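Local coordinates for Lmo2812 protein (Listeria monocytogenes EGD-e, PDB 5ZQA) that probably acts as a penicillin-binding D-alanyl-D-alanine carboxypeptidase of the S11 peptidase family, trimming peptidoglycan stem peptides in the bacterial cell wall, at residues Y115-M118 / L119-A123; K65-T68 / A69-L73; K263-E266 / K267-V271; A171-T175 / K176-L180. One frame throughout, in Å; residues are numbered along the deposited sequence.

Contact 1 (Y115-M118 / L119-A123)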
ATOM      1  N   TYR A 115       9.262  -8.035   4.001  1.00  7.45           N
ATOM      2  CA  TYR A 115       7.821  -7.806   3.891  1.00  6.90           C
ATOM      3  C   TYR A 115       7.331  -6.820   4.960  1.00  9.22           C
ATOM      4  O   TYR A 115       6.608  -5.866   4.646  1.00  8.86           O
ATOM      5  CB  TYR A 115       7.113  -9.164   3.974  1.00  8.00           C
ATOM      6  CG  TYR A 115       5.619  -9.149   4.194  1.00  6.87           C
ATOM      7  CD1 TYR A 115       5.097  -9.255   5.476  1.00 10.26           C
ATOM      8  CD2 TYR A 115       4.739  -9.113   3.123  1.00  8.99           C
ATOM      9  CE1 TYR A 115       3.736  -9.266   5.701  1.00  9.58           C
ATOM     10  CE2 TYR A 115       3.372  -9.134   3.334  1.00  9.04           C
ATOM     11  CZ  TYR A 115       2.878  -9.211   4.626  1.00 11.71           C
ATOM     12  OH  TYR A 115       1.520  -9.233   4.854  1.00 10.99           O
ATOM     13  N   SER A 116       7.753  -7.010   6.210  1.00  7.79           N
ATOM     14  CA  SER A 116       7.373  -6.069   7.262  1.00  8.05           C
ATOM     15  C   SER A 116       7.889  -4.664   6.972  1.00  9.06           C
ATOM     16  O   SER A 116       7.151  -3.698   7.134  1.00 10.98           O
ATOM     17  CB  SER A 116       7.895  -6.527   8.624  1.00  8.40           C
ATOM     18  OG  SER A 116       7.349  -7.787   8.969  1.00 10.59           O
ATOM     19  N   ALA A 117       9.151  -4.550   6.560  1.00  7.99           N
ATOM     20  CA  ALA A 117       9.747  -3.238   6.287  1.00  9.94           C
ATOM     21  C   ALA A 117       9.038  -2.528   5.137  1.00  9.94           C
ATOM     22  O   ALA A 117       8.761  -1.328   5.205  1.00  9.33           O
ATOM     23  CB  ALA A 117      11.243  -3.384   5.989  1.00  9.21           C
ATOM     24  N   MET A 118       8.730  -3.276   4.086  1.00 10.44           N
ATOM     25  CA  MET A 118       7.985  -2.722   2.965  1.00 10.55           C
ATOM     26  C   MET A 118       6.646  -2.134   3.410  1.00 10.62           C
ATOM     27  O   MET A 118       6.313  -1.001   3.059  1.00 10.39           O
ATOM     28  CB  MET A 118       7.792  -3.812   1.908  1.00 10.65           C
ATOM     29  CG  MET A 118       6.923  -3.416   0.756  1.00 12.83           C
ATOM     30  SD  MET A 118       6.836  -4.731  -0.469  1.00 10.19           S
ATOM     31  CE  MET A 118       5.685  -5.854   0.324  1.00 10.81           C
ATOM     32  N   LEU A 119       5.879  -2.881   4.200  1.00 10.48           N
ATOM     33  CA  LEU A 119       4.528  -2.442   4.548  1.00 11.32           C
ATOM     34  C   LEU A 119       4.500  -1.393   5.659  1.00 11.75           C
ATOM     35  O   LEU A 119       3.648  -0.497   5.642  1.00 13.05           O
ATOM     36  CB  LEU A 119       3.669  -3.640   4.955  1.00 11.93           C
ATOM     37  CG  LEU A 119       3.235  -4.569   3.818  1.00  9.94           C
ATOM     38  CD1 LEU A 119       2.371  -5.676   4.402  1.00 10.45           C
ATOM     39  CD2 LEU A 119       2.487  -3.803   2.738  1.00 10.50           C
ATOM     40  N   THR A 120       5.440  -1.493   6.599  1.00 11.05           N
ATOM     41  CA  THR A 120       5.418  -0.672   7.813  1.00 10.29           C
ATOM     42  C   THR A 120       6.099   0.682   7.610  1.00 11.24           C
ATOM     43  O   THR A 120       5.487   1.739   7.829  1.00 13.20           O
ATOM     44  CB  THR A 120       6.089  -1.429   8.985  1.00 13.37           C
ATOM     45  OG1 THR A 120       5.372  -2.643   9.234  1.00 15.51           O
ATOM     46  CG2 THR A 120       6.085  -0.605  10.253  1.00 14.00           C
ATOM     47  N   MET A 121       7.353   0.665   7.170  1.00 10.83           N
ATOM     48  CA  MET A 121       8.107   1.910   6.994  1.00 12.80           C
ATOM     49  C   MET A 121       8.253   2.334   5.538  1.00 11.13           C
ATOM     50  O   MET A 121       8.898   3.342   5.249  1.00 12.71           O
ATOM     51  CB  MET A 121       9.505   1.790   7.626  1.00 14.17           C
ATOM     52  CG  MET A 121      10.430   0.776   6.947  1.00 12.58           C
ATOM     53  SD  MET A 121      12.143   0.915   7.480  1.00 16.04           S
ATOM     54  CE  MET A 121      12.641   2.415   6.632  1.00 15.34           C
ATOM     55  N   SER A 122       7.661   1.557   4.632  1.00  9.94           N
ATOM     56  CA  SER A 122       7.660   1.860   3.202  1.00 10.16           C
ATOM     57  C   SER A 122       9.079   1.779   2.633  1.00 12.10           C
ATOM     58  O   SER A 122       9.516   2.640   1.873  1.00 10.94           O
ATOM     59  CB  SER A 122       7.044   3.236   2.945  1.00 13.55           C
ATOM     60  OG  SER A 122       6.398   3.257   1.684  1.00 13.30           O
ATOM     61  N   ALA A 123       9.796   0.726   3.005  1.00  9.44           N
ATOM     62  CA  ALA A 123      11.174   0.551   2.548  1.00  9.01           C
ATOM     63  C   ALA A 123      11.221   0.133   1.075  1.00  9.15           C
ATOM     64  O   ALA A 123      10.810  -0.976   0.708  1.00  9.39           O
ATOM     65  CB  ALA A 123      11.892  -0.478   3.426  1.00 10.85           C
TER
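Leu119 lays one methyl over the ring of Tyr115, one turn back on helix 111-120. Its CD1 stands 4.0 Å from the centroid of the Tyr115 ring and 28° off the normal, a CH-pi contact in which the methyl leans toward CZ and OH. The tyrosine ring can reach that place because its CG is anti to the backbone N (chi1 167°). Met118 takes part through its carbonyl, Ser122 CA making a CA-H...O approach of 3.2 Å to Met118 O.

Toward the end of the helix two carbonyls each take two donors. Ser116 O accepts the amide of Thr120 and, 2.9 Å away, Thr120 OG1, so that hydroxyl folds back on its own helix. At the turn, Ala117 O is met from opposite faces of its plane by Met121 N and by Ala123 N, the latter at 3.2 Å; the methyls of Ala117 and Ala123 close up beside it. Ser122 has positive phi here, and its OG bonds to Ser62 and Lys226, consistent with the serine of an SxN motif in the active site. Helix 65-77 packs against Tyr115 and Met118, helix 192-196 against Tyr115 and Leu119, helix 100-104 against Ala117, and strand 200-202 against Ser116 and Thr120.

Contact 2 (K65-T68 / A69-L73)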
ATOM      1  N   LYS A  65       3.300  -0.994  -3.325  1.00  7.51           N
ATOM      2  CA  LYS A  65       3.751  -2.071  -2.454  1.00  8.77           C
ATOM      3  C   LYS A  65       2.634  -3.018  -2.032  1.00  7.37           C
ATOM      4  O   LYS A  65       2.912  -4.146  -1.617  1.00  8.66           O
ATOM      5  CB  LYS A  65       4.436  -1.491  -1.221  1.00  8.30           C
ATOM      6  CG  LYS A  65       5.747  -0.778  -1.544  1.00  9.00           C
ATOM      7  CD  LYS A  65       6.305  -0.100  -0.307  1.00 10.44           C
ATOM      8  CE  LYS A  65       7.735   0.394  -0.531  1.00 11.83           C
ATOM      9  NZ  LYS A  65       7.753   1.600  -1.380  1.00 12.82           N
ATOM     10  N   LEU A  66       1.378  -2.596  -2.162  1.00  8.22           N
ATOM     11  CA  LEU A  66       0.272  -3.509  -1.868  1.00  7.52           C
ATOM     12  C   LEU A  66       0.211  -4.634  -2.897  1.00  8.70           C
ATOM     13  O   LEU A  66      -0.144  -5.761  -2.559  1.00  7.84           O
ATOM     14  CB  LEU A  66      -1.062  -2.766  -1.819  1.00  8.67           C
ATOM     15  CG  LEU A  66      -1.170  -1.801  -0.629  1.00  9.52           C
ATOM     16  CD1 LEU A  66      -2.457  -1.004  -0.684  1.00 13.54           C
ATOM     17  CD2 LEU A  66      -1.083  -2.547   0.707  1.00 11.24           C
ATOM     18  N   MET A  67       0.565  -4.340  -4.147  1.00  8.20           N
ATOM     19  CA  MET A  67       0.563  -5.397  -5.154  1.00  8.04           C
ATOM     20  C   MET A  67       1.758  -6.313  -4.934  1.00  7.89           C
ATOM     21  O   MET A  67       1.643  -7.535  -5.069  1.00  8.63           O
ATOM     22  CB  MET A  67       0.594  -4.835  -6.577  1.00  8.26           C
ATOM     23  CG  MET A  67       0.730  -5.933  -7.646  1.00  8.19           C
ATOM     24  SD  MET A  67      -0.613  -7.140  -7.639  1.00 10.27           S
ATOM     25  CE  MET A  67      -1.860  -6.260  -8.580  1.00 10.91           C
ATOM     26  N   THR A  68       2.904  -5.733  -4.585  1.00  8.76           N
ATOM     27  CA  THR A  68       4.054  -6.561  -4.246  1.00  7.95           C
ATOM     28  C   THR A  68       3.733  -7.460  -3.044  1.00  8.57           C
ATOM     29  O   THR A  68       4.059  -8.643  -3.071  1.00  8.65           O
ATOM     30  CB  THR A  68       5.292  -5.691  -3.981  1.00  7.17           C
ATOM     31  OG1 THR A  68       5.503  -4.870  -5.140  1.00  9.44           O
ATOM     32  CG2 THR A  68       6.559  -6.540  -3.725  1.00  9.10           C
ATOM     33  N   ALA A  69       3.077  -6.907  -2.019  1.00  8.05           N
ATOM     34  CA  ALA A  69       2.653  -7.706  -0.861  1.00  7.62           C
ATOM     35  C   ALA A  69       1.751  -8.856  -1.297  1.00  8.08           C
ATOM     36  O   ALA A  69       1.935  -9.997  -0.849  1.00  8.78           O
ATOM     37  CB  ALA A  69       1.940  -6.824   0.176  1.00 10.38           C
ATOM     38  N   PHE A  70       0.778  -8.566  -2.159  1.00  8.65           N
ATOM     39  CA  PHE A  70      -0.135  -9.598  -2.652  1.00  8.18           C
ATOM     40  C   PHE A  70       0.635 -10.747  -3.286  1.00  8.78           C
ATOM     41  O   PHE A  70       0.378 -11.916  -2.990  1.00  8.56           O
ATOM     42  CB  PHE A  70      -1.137  -9.011  -3.664  1.00  9.44           C
ATOM     43  CG  PHE A  70      -2.192  -9.989  -4.098  1.00 11.14           C
ATOM     44  CD1 PHE A  70      -3.332 -10.175  -3.342  1.00 16.58           C
ATOM     45  CD2 PHE A  70      -2.023 -10.756  -5.243  1.00 14.40           C
ATOM     46  CE1 PHE A  70      -4.306 -11.084  -3.734  1.00 17.63           C
ATOM     47  CE2 PHE A  70      -2.987 -11.661  -5.632  1.00 17.22           C
ATOM     48  CZ  PHE A  70      -4.129 -11.823  -4.873  1.00 18.63           C
ATOM     49  N   LEU A  71       1.605 -10.409  -4.125  1.00  7.51           N
ATOM     50  CA  LEU A  71       2.371 -11.427  -4.825  1.00  7.73           C
ATOM     51  C   LEU A  71       3.320 -12.217  -3.904  1.00  8.76           C
ATOM     52  O   LEU A  71       3.531 -13.418  -4.115  1.00 10.07           O
ATOM     53  CB  LEU A  71       3.136 -10.784  -5.988  1.00  9.31           C
ATOM     54  CG  LEU A  71       2.177 -10.391  -7.118  1.00  9.67           C
ATOM     55  CD1 LEU A  71       2.890  -9.560  -8.179  1.00 13.50           C
ATOM     56  CD2 LEU A  71       1.530 -11.618  -7.761  1.00 12.93           C
ATOM     57  N   VAL A  72       3.869 -11.566  -2.882  1.00  7.24           N
ATOM     58  CA  VAL A  72       4.647 -12.262  -1.863  1.00  8.26           C
ATOM     59  C   VAL A  72       3.783 -13.268  -1.121  1.00  8.63           C
ATOM     60  O   VAL A  72       4.165 -14.433  -0.960  1.00  8.88           O
ATOM     61  CB  VAL A  72       5.264 -11.264  -0.868  1.00  7.30           C
ATOM     62  CG1 VAL A  72       5.806 -11.976   0.357  1.00 10.47           C
ATOM     63  CG2 VAL A  72       6.361 -10.454  -1.571  1.00  9.88           C
ATOM     64  N   LEU A  73       2.599 -12.828  -0.711  1.00  6.99           N
ATOM     65  CA  LEU A  73       1.695 -13.680   0.061  1.00  7.64           C
ATOM     66  C   LEU A  73       1.176 -14.853  -0.787  1.00  9.24           C
ATOM     67  O   LEU A  73       1.064 -15.985  -0.286  1.00  9.62           O
ATOM     68  CB  LEU A  73       0.545 -12.844   0.614  1.00  7.99           C
ATOM     69  CG  LEU A  73       1.016 -11.845   1.675  1.00  8.51           C
ATOM     70  CD1 LEU A  73      -0.069 -10.830   1.984  1.00 12.29           C
ATOM     71  CD2 LEU A  73       1.449 -12.562   2.943  1.00 11.14           C
TER
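Four successive i to i+4 amide bonds, from Ala69 N to Lys65 O at 2.8 Å through Val72 N to Thr68 O at 2.9 Å, make 65-73 a regular alpha-helical run. Much of the side-chain contact is with the carbonyls of the preceding turn. The methyl of Ala69 lies 3.4 Å from Lys65 O, and Val72 CG2 lies 3.3 Å from Thr68 O, placed there because this branch sits beside its own backbone N. On another flank Met67 bends at chi2 (60°), bringing SD to 4.4 Å from Phe70 CB, while its CG meets Leu71 CD1 at 4.3 Å. These are loose apolar approaches.

The polar ends turn to other parts of the chain. Lys65, the predicted proton acceptor, sends NZ to Ser62 OG, Asn124 OD1 and Ser162 O, three partners that would hold the amine beside the predicted nucleophile, as expected of an SxxK motif at a helix start. Thr68 OG1 bonds to Ala161 O. The helix is enclosed on several flanks: helix 111-120 covers Ala69 and Leu73, helix 139-150 reaches Met67 and Thr68, and helix 175-188 packs on Leu66, Met67 and Phe70, whose ring also meets His189 edge-to-face.

Contact 3 (K263-E266 / K267-V271)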
ATOM      1  N   LYS A 263      -6.302  13.697   8.034  1.00 11.17           N
ATOM      2  CA  LYS A 263      -7.519  14.469   8.302  1.00 11.05           C
ATOM      3  C   LYS A 263      -8.595  14.139   7.285  1.00 13.45           C
ATOM      4  O   LYS A 263      -9.773  14.031   7.636  1.00 13.94           O
ATOM      5  CB  LYS A 263      -7.231  15.969   8.275  1.00 14.00           C
ATOM      6  CG  LYS A 263      -6.273  16.436   9.340  1.00 19.71           C
ATOM      7  CD  LYS A 263      -6.943  16.513  10.692  1.00 21.84           C
ATOM      8  CE  LYS A 263      -6.057  17.287  11.667  1.00 24.35           C
ATOM      9  NZ  LYS A 263      -6.731  17.471  12.971  1.00 23.83           N
ATOM     10  N   ASP A 264      -8.197  13.993   6.024  1.00 10.62           N
ATOM     11  CA  ASP A 264      -9.139  13.568   4.984  1.00  9.82           C
ATOM     12  C   ASP A 264      -9.688  12.177   5.282  1.00 10.62           C
ATOM     13  O   ASP A 264     -10.879  11.922   5.092  1.00 11.04           O
ATOM     14  CB  ASP A 264      -8.488  13.532   3.591  1.00 12.12           C
ATOM     15  CG  ASP A 264      -8.122  14.909   3.050  1.00 13.78           C
ATOM     16  OD1 ASP A 264      -8.603  15.940   3.571  1.00 15.33           O
ATOM     17  OD2 ASP A 264      -7.339  14.938   2.072  1.00 15.07           O
ATOM     18  N   THR A 265      -8.810  11.271   5.709  1.00  9.40           N
ATOM     19  CA  THR A 265      -9.222   9.910   6.017  1.00 11.20           C
ATOM     20  C   THR A 265     -10.216   9.879   7.170  1.00 11.92           C
ATOM     21  O   THR A 265     -11.164   9.096   7.144  1.00 11.97           O
ATOM     22  CB  THR A 265      -8.003   9.028   6.329  1.00  8.79           C
ATOM     23  OG1 THR A 265      -7.186   8.966   5.162  1.00  9.86           O
ATOM     24  CG2 THR A 265      -8.414   7.606   6.707  1.00  9.93           C
ATOM     25  N   GLU A 266     -10.032  10.752   8.162  1.00 10.05           N
ATOM     26  CA  GLU A 266     -11.006  10.836   9.258  1.00 11.82           C
ATOM     27  C   GLU A 266     -12.403  11.168   8.730  1.00 10.62           C
ATOM     28  O   GLU A 266     -13.387  10.554   9.140  1.00 12.54           O
ATOM     29  CB  GLU A 266     -10.590  11.884  10.294  1.00 13.34           C
ATOM     30  CG  GLU A 266      -9.402  11.494  11.151  1.00 15.42           C
ATOM     31  CD  GLU A 266      -9.081  12.565  12.184  1.00 24.85           C
ATOM     32  OE1 GLU A 266      -9.863  12.727  13.145  1.00 29.68           O
ATOM     33  OE2 GLU A 266      -8.058  13.263  12.023  1.00 33.29           O
ATOM     34  N   LYS A 267     -12.476  12.136   7.822  1.00 10.06           N
ATOM     35  CA  LYS A 267     -13.748  12.539   7.233  1.00  9.87           C
ATOM     36  C   LYS A 267     -14.375  11.404   6.426  1.00 11.59           C
ATOM     37  O   LYS A 267     -15.584  11.184   6.481  1.00 13.55           O
ATOM     38  CB  LYS A 267     -13.547  13.766   6.355  1.00 11.85           C
ATOM     39  CG  LYS A 267     -13.269  15.031   7.147  1.00 13.03           C
ATOM     40  CD  LYS A 267     -12.965  16.160   6.198  1.00 14.50           C
ATOM     41  CE  LYS A 267     -12.696  17.465   6.934  1.00 16.20           C
ATOM     42  NZ  LYS A 267     -12.115  18.439   5.969  1.00 18.33           N
ATOM     43  N   LEU A 268     -13.543  10.668   5.691  1.00 11.79           N
ATOM     44  CA  LEU A 268     -14.046   9.569   4.869  1.00 10.21           C
ATOM     45  C   LEU A 268     -14.538   8.409   5.729  1.00 10.26           C
ATOM     46  O   LEU A 268     -15.553   7.773   5.406  1.00 11.11           O
ATOM     47  CB  LEU A 268     -12.962   9.082   3.893  1.00 10.15           C
ATOM     48  CG  LEU A 268     -12.607  10.075   2.780  1.00  9.00           C
ATOM     49  CD1 LEU A 268     -11.322   9.650   2.094  1.00 12.55           C
ATOM     50  CD2 LEU A 268     -13.737  10.168   1.759  1.00 12.32           C
ATOM     51  N   MET A 269     -13.838   8.138   6.830  1.00 11.00           N
ATOM     52  CA  MET A 269     -14.249   7.059   7.721  1.00 12.10           C
ATOM     53  C   MET A 269     -15.580   7.405   8.395  1.00 15.76           C
ATOM     54  O   MET A 269     -16.423   6.524   8.589  1.00 14.78           O
ATOM     55  CB  MET A 269     -13.148   6.770   8.755  1.00 13.60           C
ATOM     56  CG  MET A 269     -11.950   6.002   8.174  1.00 13.86           C
ATOM     57  SD  MET A 269     -12.488   4.417   7.474  1.00 16.34           S
ATOM     58  CE  MET A 269     -10.973   3.781   6.741  1.00 13.49           C
ATOM     59  N   GLU A 270     -15.783   8.684   8.712  1.00 13.07           N
ATOM     60  CA  GLU A 270     -17.064   9.147   9.262  1.00 15.35           C
ATOM     61  C   GLU A 270     -18.210   8.879   8.282  1.00 15.63           C
ATOM     62  O   GLU A 270     -19.277   8.396   8.668  1.00 15.99           O
ATOM     63  CB  GLU A 270     -17.003  10.642   9.610  1.00 17.37           C
ATOM     64  CG  GLU A 270     -18.302  11.190  10.194  1.00 23.50           C
ATOM     65  CD  GLU A 270     -18.103  12.478  10.977  1.00 36.99           C
ATOM     66  OE1 GLU A 270     -17.112  12.573  11.733  1.00 41.34           O
ATOM     67  OE2 GLU A 270     -18.944  13.392  10.841  1.00 39.58           O
ATOM     68  N   VAL A 271     -17.986   9.189   7.011  1.00 12.51           N
ATOM     69  CA  VAL A 271     -18.960   8.888   5.963  1.00 11.47           C
ATOM     70  C   VAL A 271     -19.160   7.385   5.825  1.00 13.94           C
ATOM     71  O   VAL A 271     -20.295   6.896   5.704  1.00 14.93           O
ATOM     72  CB  VAL A 271     -18.507   9.476   4.605  1.00 13.01           C
ATOM     73  CG1 VAL A 271     -19.395   8.978   3.463  1.00 15.72           C
ATOM     74  CG2 VAL A 271     -18.538  10.987   4.680  1.00 14.55           C
TER
HETATM   75  O   HOH W   1      -9.550  17.389   5.639  1.00 22.48           O
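Lys267 and Asp264 meet through a water. Their charged atoms, Lys267 NZ and Asp264 OD1, are 4.9 Å apart, too far for direct contact, and the water spans them by donating to Asp264 OD1 over 2.7 Å and accepting from Lys267 NZ over 2.8 Å. The first torsion of the lysine (chi1 -71°) sets CG beside the backbone N, 3.7 Å from Lys263 O, and the extended remainder of the chain carries NZ on to the water. Both ends have further partners in the N-terminal segment: Asp264 takes the amides of Ser34 and Ala35, one on each carboxylate oxygen, and Lys267 NZ reaches Tyr32 O. The carboxylate thus takes three donors, the two amides and the water, which probably favours its charged form.

Backbone bonds form the second group. Leu268 N bonds to Asp264 O, Met269 N meets Thr265 O at 2.9 Å, and Glu270 N completes the run on Glu266 O, whereas the bond from Lys267 N to Lys263 O is weak.

Apolar packing is the third. Thr265 and Met269 lie side by side and point the same way, CG2 of the threonine 4.2 Å from CG of the methionine. Leu268, on a neighbouring flank, rests CG 3.4 Å from Asp264 O.

Charged residues on one side and Thr265, Leu268 and Met269 on the other make this an amphipathic helix. Its apolar side packs on strands 37-42, 236-243 and 246-255, the helix-on-antiparallel-sheet layering characteristic of the penicillin-binding, serine beta-lactamase-like fold.

Contact 4 (A171-T175 / K176-L180)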
ATOM      1  N   ALA A 171       4.138   4.678 -11.640  1.00  9.89           N
ATOM      2  CA  ALA A 171       3.006   3.833 -11.286  1.00  9.60           C
ATOM      3  C   ALA A 171       1.754   4.693 -11.150  1.00  8.39           C
ATOM      4  O   ALA A 171       1.781   5.707 -10.451  1.00 10.33           O
ATOM      5  CB  ALA A 171       3.282   3.098  -9.995  1.00 11.00           C
ATOM      6  N   VAL A 172       0.674   4.292 -11.808  1.00  9.75           N
ATOM      7  CA  VAL A 172      -0.569   5.059 -11.745  1.00  9.11           C
ATOM      8  C   VAL A 172      -1.777   4.148 -11.572  1.00  8.57           C
ATOM      9  O   VAL A 172      -1.744   2.963 -11.931  1.00  9.33           O
ATOM     10  CB  VAL A 172      -0.795   5.935 -13.012  1.00  8.51           C
ATOM     11  CG1 VAL A 172       0.298   7.009 -13.144  1.00  9.82           C
ATOM     12  CG2 VAL A 172      -0.883   5.082 -14.266  1.00 11.68           C
ATOM     13  N   SER A 173      -2.851   4.722 -11.034  1.00  8.57           N
ATOM     14  CA  SER A 173      -4.100   3.986 -10.852  1.00  8.80           C
ATOM     15  C   SER A 173      -5.230   4.992 -10.605  1.00 10.54           C
ATOM     16  O   SER A 173      -5.049   6.192 -10.812  1.00 10.72           O
ATOM     17  CB  SER A 173      -3.964   2.985  -9.693  1.00 10.24           C
ATOM     18  OG  SER A 173      -5.043   2.068  -9.658  1.00 11.27           O
ATOM     19  N   THR A 174      -6.386   4.493 -10.179  1.00  9.17           N
ATOM     20  CA  THR A 174      -7.548   5.319  -9.833  1.00  8.79           C
ATOM     21  C   THR A 174      -8.048   4.898  -8.466  1.00  9.28           C
ATOM     22  O   THR A 174      -7.705   3.802  -8.014  1.00  8.72           O
ATOM     23  CB  THR A 174      -8.696   5.146 -10.827  1.00  9.34           C
ATOM     24  OG1 THR A 174      -9.164   3.792 -10.767  1.00 11.77           O
ATOM     25  CG2 THR A 174      -8.235   5.449 -12.256  1.00 11.36           C
ATOM     26  N   THR A 175      -8.881   5.709  -7.811  1.00  7.53           N
ATOM     27  CA  THR A 175      -9.408   5.255  -6.526  1.00  9.12           C
ATOM     28  C   THR A 175     -10.225   3.983  -6.695  1.00  8.65           C
ATOM     29  O   THR A 175     -10.220   3.123  -5.816  1.00  9.46           O
ATOM     30  CB  THR A 175     -10.297   6.287  -5.796  1.00 10.22           C
ATOM     31  OG1 THR A 175     -11.534   6.462  -6.492  1.00 12.44           O
ATOM     32  CG2 THR A 175      -9.580   7.611  -5.631  1.00 11.59           C
ATOM     33  N   LYS A 176     -10.927   3.859  -7.820  1.00  8.21           N
ATOM     34  CA  LYS A 176     -11.717   2.663  -8.076  1.00  9.85           C
ATOM     35  C   LYS A 176     -10.828   1.414  -8.159  1.00  9.27           C
ATOM     36  O   LYS A 176     -11.129   0.388  -7.547  1.00  9.70           O
ATOM     37  CB  LYS A 176     -12.547   2.833  -9.352  1.00 11.77           C
ATOM     38  CG  LYS A 176     -13.703   3.808  -9.209  1.00 15.93           C
ATOM     39  CD  LYS A 176     -14.522   3.850 -10.492  1.00 23.54           C
ATOM     40  CE  LYS A 176     -15.843   4.571 -10.273  1.00 24.70           C
ATOM     41  NZ  LYS A 176     -16.682   3.915  -9.219  1.00 27.72           N
ATOM     42  N   ASP A 177      -9.728   1.497  -8.902  1.00  8.21           N
ATOM     43  CA  ASP A 177      -8.836   0.345  -9.024  1.00 10.42           C
ATOM     44  C   ASP A 177      -8.104   0.047  -7.709  1.00  8.13           C
ATOM     45  O   ASP A 177      -7.887  -1.119  -7.361  1.00  9.02           O
ATOM     46  CB  ASP A 177      -7.827   0.581 -10.140  1.00 10.32           C
ATOM     47  CG  ASP A 177      -8.360   0.212 -11.510  1.00 13.13           C
ATOM     48  OD1 ASP A 177      -9.362  -0.529 -11.617  1.00 15.10           O
ATOM     49  OD2 ASP A 177      -7.739   0.651 -12.494  1.00 14.16           O
ATOM     50  N   LEU A 178      -7.734   1.096  -6.974  1.00  8.07           N
ATOM     51  CA  LEU A 178      -7.061   0.899  -5.694  1.00  7.45           C
ATOM     52  C   LEU A 178      -7.998   0.238  -4.669  1.00  8.36           C
ATOM     53  O   LEU A 178      -7.551  -0.585  -3.864  1.00  9.95           O
ATOM     54  CB  LEU A 178      -6.509   2.232  -5.172  1.00  7.70           C
ATOM     55  CG  LEU A 178      -5.328   2.774  -5.978  1.00  7.29           C
ATOM     56  CD1 LEU A 178      -5.041   4.192  -5.548  1.00  8.35           C
ATOM     57  CD2 LEU A 178      -4.090   1.888  -5.820  1.00  9.75           C
ATOM     58  N   PHE A 179      -9.285   0.575  -4.706  1.00  8.51           N
ATOM     59  CA  PHE A 179     -10.256  -0.126  -3.875  1.00  7.67           C
ATOM     60  C   PHE A 179     -10.278  -1.620  -4.194  1.00  8.46           C
ATOM     61  O   PHE A 179     -10.282  -2.447  -3.290  1.00  9.62           O
ATOM     62  CB  PHE A 179     -11.660   0.468  -4.056  1.00  9.07           C
ATOM     63  CG  PHE A 179     -12.758  -0.411  -3.517  1.00  8.47           C
ATOM     64  CD1 PHE A 179     -12.771  -0.783  -2.176  1.00 10.90           C
ATOM     65  CD2 PHE A 179     -13.760  -0.870  -4.344  1.00 10.72           C
ATOM     66  CE1 PHE A 179     -13.760  -1.598  -1.669  1.00 11.05           C
ATOM     67  CE2 PHE A 179     -14.773  -1.692  -3.840  1.00 13.72           C
ATOM     68  CZ  PHE A 179     -14.768  -2.052  -2.500  1.00 11.30           C
ATOM     69  N   LEU A 180     -10.290  -1.954  -5.482  1.00  9.25           N
ATOM     70  CA  LEU A 180     -10.333  -3.350  -5.904  1.00  9.10           C
ATOM     71  C   LEU A 180      -9.084  -4.095  -5.450  1.00  8.72           C
ATOM     72  O   LEU A 180      -9.180  -5.206  -4.926  1.00 10.16           O
ATOM     73  CB  LEU A 180     -10.478  -3.441  -7.425  1.00 10.88           C
ATOM     74  CG  LEU A 180     -10.595  -4.859  -7.988  1.00 12.69           C
ATOM     75  CD1 LEU A 180     -11.639  -5.685  -7.234  1.00 21.32           C
ATOM     76  CD2 LEU A 180     -10.946  -4.787  -9.451  1.00 18.03           C
TER
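Thr174 is the N-cap of helix 175-188, and its side chain supplies the capping bond: OG1 accepts the amide of Asp177 at 3.0 Å with an N-H...O angle of 165°. The hydroxyl faces the first turn because OG1 stands between the backbone N and the carbonyl carbon (chi1 64°), and the CB of Asp177 comes to 3.5 Å from Thr174 OG1. The carbonyl of the same threonine starts the regular pattern, taking Leu178 N at 2.9 Å. Phe179 N then bonds to Thr175 O.

Ser173, the last residue of strand 172-173, reaches forward over this turn. Its OG, anti to the backbone N, lies 3.2 Å from Asp177 CB, while its CB rests 4.0 Å from Leu178 CD2. The strand end and the first helical turn are thereby packed together at a sharp change of direction.

A second shell fixes the polar ends. Thr156 OG1 bonds to both Ser173 OG and Asp177 OD2, and Ser153 OG adds another bond to the same carboxylate oxygen, so the aspartate is tied to residues beyond the turn; lying near a helix N-terminus would probably also stabilise its negative charge. Lys176 forms a salt bridge with Glu51, and Thr175 OG1 bonds to Tyr41 OH. Strand 172-173 pairs with strand 58-59, just before the SxxK region, and strand 246-255 packs on Thr175, Leu178 and Phe179. Against the capping threonine, Leu178 settles closely, its CG 3.3 Å from Thr174 O.

Overall arrangement
Each contact is local, within a continuous run of the chain, yet their settings differ. Contacts 1 and 2 are buried and touch each other; the two contacts hold Ser122, just past helix 111-120, and Lys65, at the start of helix 65-77, both predicted active-site residues. Contact 4 is also mostly buried but lies where a strand enters a helix, about 15 Å from contact 2 between centres, and depends on hydroxyl capping. Contact 3 is partly exposed, on the far side of the chain's centre from contact 2; charges and a water mark its outer side. Contacts 3 and 4 both pack against strands 37-42 and 246-255, whereas contacts 1 and 2 are packed largely among helices.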